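Local coordinates for Adenylate/guanylate cyclase/hydrolase, alpha/beta fold family (Ruegeria pomeroyi, PDB 3MR7), which probably has adenylate cyclase activity, this piece being the cyclase-type catalytic domain of a longer protein that also carries an alpha/beta-hydrolase family region, at residues S147-D152 / W168-D173. Numbering follows the deposited sequence.
Sequences SEPFTD and WQWVPD
F150 lays one face of its ring against the side chain of W170, whose CB stands 3.6 Å from the ring centroid, 17° off the normal, in a CH-pi contact. The benzyl group reaches this place because its CG is turned anti to the carbonyl carbon, beside the backbone N (chi1 -77°), while the backbone of W168 lies at the ring edge. The two aromatic planes meet obliquely, at 41°. Beyond them, the indole of W170 crosses the extended 148-149 segment, where E148 CB approaches W170 NE1 to 3.6 Å and P149 O lies at the edge of the five-membered ring. V134 of strand 132-135 touches F150 and W168, and L75 of helix 67-84 touches E148 and W170. Replacing F150 by an alanine removes the ring and is likely to open a gap between W170 and V134, leaving the W170 methylene without its aromatic cover.

At the non-hydrogen-bonded pair D152-W168 a second CH-pi contact forms: D152 CB sits 3.9 Å from the centroid of the W168 six-membered ring, over its face, while the carboxylate turns to R166 and the amide of G154. W168 in turn stacks on H139, and its NE1 hydrogen-bonds to D136.

T151 and Q169 form the hydrogen-bonded pair, T151 N to Q169 O at 2.9 Å and Q169 N to T151 O at 3.0 Å. Their side chains, on the sheet face away from D152 and W168, meet little across the contact, and T151 is exposed; this is the loose side. Where strand pairing lapses, one water bridges P149 O and V171 N. This is the open end of the antiparallel beta hairpin formed by strands 151-158 and 161-170, at the margin of the mixed sheet of the cyclase catalytic domain.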
ATOM      1  N   SER A 147      12.055  23.254   6.146  1.00 61.99           N
ATOM      2  CA  SER A 147      11.964  23.280   7.616  1.00 62.86           C
ATOM      3  C   SER A 147      11.289  22.040   8.193  1.00 67.04           C
ATOM      4  O   SER A 147      11.598  21.619   9.314  1.00 78.06           O
ATOM      5  CB  SER A 147      11.209  24.514   8.086  1.00 52.78           C
ATOM      6  OG  SER A 147      10.226  24.837   7.125  1.00 64.16           O
ATOM      7  N   GLU A 148      10.356  21.475   7.435  1.00 56.53           N
ATOM      8  CA  GLU A 148       9.641  20.276   7.849  1.00 52.37           C
ATOM      9  C   GLU A 148      10.600  19.123   8.146  1.00 64.32           C
ATOM     10  O   GLU A 148      11.535  18.861   7.383  1.00 70.02           O
ATOM     11  CB  GLU A 148       8.632  19.862   6.788  1.00 39.68           C
ATOM     12  CG  GLU A 148       7.398  20.723   6.725  1.00 52.58           C
ATOM     13  CD  GLU A 148       7.517  21.862   5.758  1.00 69.31           C
ATOM     14  OE1 GLU A 148       8.639  22.383   5.589  1.00 77.29           O
ATOM     15  OE2 GLU A 148       6.484  22.238   5.165  1.00 73.60           O
ATOM     16  N   PRO A 149      10.379  18.439   9.275  1.00 60.84           N
ATOM     17  CA  PRO A 149      11.251  17.357   9.741  1.00 51.33           C
ATOM     18  C   PRO A 149      10.906  15.978   9.156  1.00 54.57           C
ATOM     19  O   PRO A 149       9.748  15.658   8.900  1.00 46.41           O
ATOM     20  CB  PRO A 149      10.996  17.351  11.245  1.00 43.15           C
ATOM     21  CG  PRO A 149       9.567  17.777  11.368  1.00 48.02           C
ATOM     22  CD  PRO A 149       9.328  18.769  10.258  1.00 52.87           C
ATOM     23  N   PHE A 150      11.938  15.164   8.967  1.00 57.70           N
ATOM     24  CA  PHE A 150      11.779  13.797   8.511  1.00 46.36           C
ATOM     25  C   PHE A 150      12.366  12.856   9.518  1.00 44.79           C
ATOM     26  O   PHE A 150      13.256  13.226  10.255  1.00 47.37           O
ATOM     27  CB  PHE A 150      12.484  13.588   7.174  1.00 44.04           C
ATOM     28  CG  PHE A 150      11.733  14.149   6.033  1.00 43.57           C
ATOM     29  CD1 PHE A 150      11.058  13.319   5.167  1.00 38.69           C
ATOM     30  CD2 PHE A 150      11.638  15.519   5.872  1.00 38.94           C
ATOM     31  CE1 PHE A 150      10.339  13.840   4.126  1.00 41.91           C
ATOM     32  CE2 PHE A 150      10.921  16.042   4.852  1.00 43.52           C
ATOM     33  CZ  PHE A 150      10.259  15.203   3.965  1.00 42.88           C
ATOM     34  N   THR A 151      11.875  11.628   9.505  1.00 36.01           N
ATOM     35  CA  THR A 151      12.304  10.607  10.407  1.00 44.88           C
ATOM     36  C   THR A 151      12.794   9.375   9.661  1.00 53.32           C
ATOM     37  O   THR A 151      12.073   8.834   8.836  1.00 52.16           O
ATOM     38  CB  THR A 151      11.111  10.148  11.170  1.00 49.31           C
ATOM     39  OG1 THR A 151      10.615  11.253  11.918  1.00 52.55           O
ATOM     40  CG2 THR A 151      11.488   8.996  12.083  1.00 43.94           C
ATOM     41  N   ASP A 152      14.006   8.932   9.976  1.00 49.33           N
ATOM     42  CA  ASP A 152      14.569   7.723   9.411  1.00 53.03           C
ATOM     43  C   ASP A 152      13.585   6.580   9.662  1.00 55.46           C
ATOM     44  O   ASP A 152      13.073   6.418  10.753  1.00 61.03           O
ATOM     45  CB  ASP A 152      15.957   7.449  10.035  1.00 46.73           C
ATOM     46  CG  ASP A 152      16.683   6.259   9.418  1.00 58.80           C
ATOM     47  OD1 ASP A 152      16.044   5.301   8.918  1.00 59.65           O
ATOM     48  OD2 ASP A 152      17.931   6.272   9.456  1.00 73.02           O
ATOM     49  N   TRP A 168      13.129   7.888   4.434  1.00 47.94           N
ATOM     50  CA  TRP A 168      12.806   8.922   5.403  1.00 42.41           C
ATOM     51  C   TRP A 168      11.374   9.334   5.172  1.00 47.95           C
ATOM     52  O   TRP A 168      10.902   9.390   4.026  1.00 50.39           O
ATOM     53  CB  TRP A 168      13.705  10.123   5.188  1.00 41.23           C
ATOM     54  CG  TRP A 168      15.128   9.810   5.436  1.00 46.35           C
ATOM     55  CD1 TRP A 168      15.984   9.155   4.600  1.00 48.60           C
ATOM     56  CD2 TRP A 168      15.871  10.133   6.604  1.00 48.90           C
ATOM     57  NE1 TRP A 168      17.216   9.048   5.177  1.00 49.48           N
ATOM     58  CE2 TRP A 168      17.177   9.638   6.411  1.00 52.69           C
ATOM     59  CE3 TRP A 168      15.564  10.811   7.796  1.00 46.27           C
ATOM     60  CZ2 TRP A 168      18.181   9.784   7.376  1.00 54.25           C
ATOM     61  CZ3 TRP A 168      16.553  10.959   8.745  1.00 45.35           C
ATOM     62  CH2 TRP A 168      17.849  10.442   8.540  1.00 40.48           C
ATOM     63  N   GLN A 169      10.687   9.641   6.259  1.00 45.15           N
ATOM     64  CA  GLN A 169       9.276   9.973   6.185  1.00 39.94           C
ATOM     65  C   GLN A 169       8.892  11.216   6.954  1.00 43.93           C
ATOM     66  O   GLN A 169       9.383  11.491   8.043  1.00 53.00           O
ATOM     67  CB  GLN A 169       8.424   8.808   6.692  1.00 40.55           C
ATOM     68  CG  GLN A 169       6.928   9.028   6.540  1.00 41.17           C
ATOM     69  CD  GLN A 169       6.137   7.851   7.028  1.00 46.91           C
ATOM     70  OE1 GLN A 169       6.091   7.587   8.229  1.00 57.90           O
ATOM     71  NE2 GLN A 169       5.516   7.118   6.104  1.00 34.32           N
ATOM     72  N   TRP A 170       7.965  11.952   6.379  1.00 48.12           N
ATOM     73  CA  TRP A 170       7.387  13.084   7.038  1.00 48.18           C
ATOM     74  C   TRP A 170       5.898  12.858   7.134  1.00 52.59           C
ATOM     75  O   TRP A 170       5.255  12.429   6.175  1.00 50.75           O
ATOM     76  CB  TRP A 170       7.661  14.322   6.212  1.00 49.46           C
ATOM     77  CG  TRP A 170       6.870  15.491   6.640  1.00 60.19           C
ATOM     78  CD1 TRP A 170       7.220  16.438   7.561  1.00 63.44           C
ATOM     79  CD2 TRP A 170       5.588  15.859   6.154  1.00 61.71           C
ATOM     80  NE1 TRP A 170       6.225  17.371   7.680  1.00 58.52           N
ATOM     81  CE2 TRP A 170       5.212  17.039   6.824  1.00 58.04           C
ATOM     82  CE3 TRP A 170       4.725  15.314   5.202  1.00 54.65           C
ATOM     83  CZ2 TRP A 170       4.019  17.671   6.581  1.00 47.68           C
ATOM     84  CZ3 TRP A 170       3.556  15.926   4.973  1.00 44.33           C
ATOM     85  CH2 TRP A 170       3.201  17.098   5.656  1.00 48.74           C
ATOM     86  N   VAL A 171       5.350  13.114   8.307  1.00 51.16           N
ATOM     87  CA  VAL A 171       3.913  13.096   8.472  1.00 45.89           C
ATOM     88  C   VAL A 171       3.501  14.454   8.931  1.00 45.64           C
ATOM     89  O   VAL A 171       4.266  15.163   9.556  1.00 50.01           O
ATOM     90  CB  VAL A 171       3.431  12.073   9.514  1.00 48.71           C
ATOM     91  CG1 VAL A 171       4.073  10.731   9.269  1.00 45.42           C
ATOM     92  CG2 VAL A 171       3.721  12.566  10.918  1.00 55.57           C
ATOM     93  N   PRO A 172       2.278  14.834   8.599  1.00 56.36           N
ATOM     94  CA  PRO A 172       1.787  16.137   9.038  1.00 58.46           C
ATOM     95  C   PRO A 172       1.712  16.203  10.546  1.00 66.86           C
ATOM     96  O   PRO A 172       1.693  15.157  11.217  1.00 74.97           O
ATOM     97  CB  PRO A 172       0.397  16.223   8.422  1.00 43.69           C
ATOM     98  CG  PRO A 172       0.129  14.861   7.856  1.00 54.11           C
ATOM     99  CD  PRO A 172       1.403  14.193   7.612  1.00 47.39           C
ATOM    100  N   ASP A 173       1.678  17.431  11.052  1.00 68.31           N
ATOM    101  CA  ASP A 173       1.710  17.706  12.474  1.00 88.31           C
ATOM    102  C   ASP A 173       0.822  16.758  13.277  1.00 94.35           C
ATOM    103  O   ASP A 173       1.044  16.569  14.470  1.00 92.40           O
ATOM    104  CB  ASP A 173       1.330  19.170  12.731  1.00102.75           C
ATOM    105  CG  ASP A 173       2.456  20.156  12.360  1.00104.58           C
ATOM    106  OD1 ASP A 173       3.002  20.820  13.271  1.00 97.62           O
ATOM    107  OD2 ASP A 173       2.793  20.276  11.163  1.00107.37           O
TER
HETATM  108  O   HOH W   1       7.212  14.316  10.062  1.00 45.34           O
HETATM  109  O   HOH W   2       7.784  12.016  11.009  1.00 53.06           O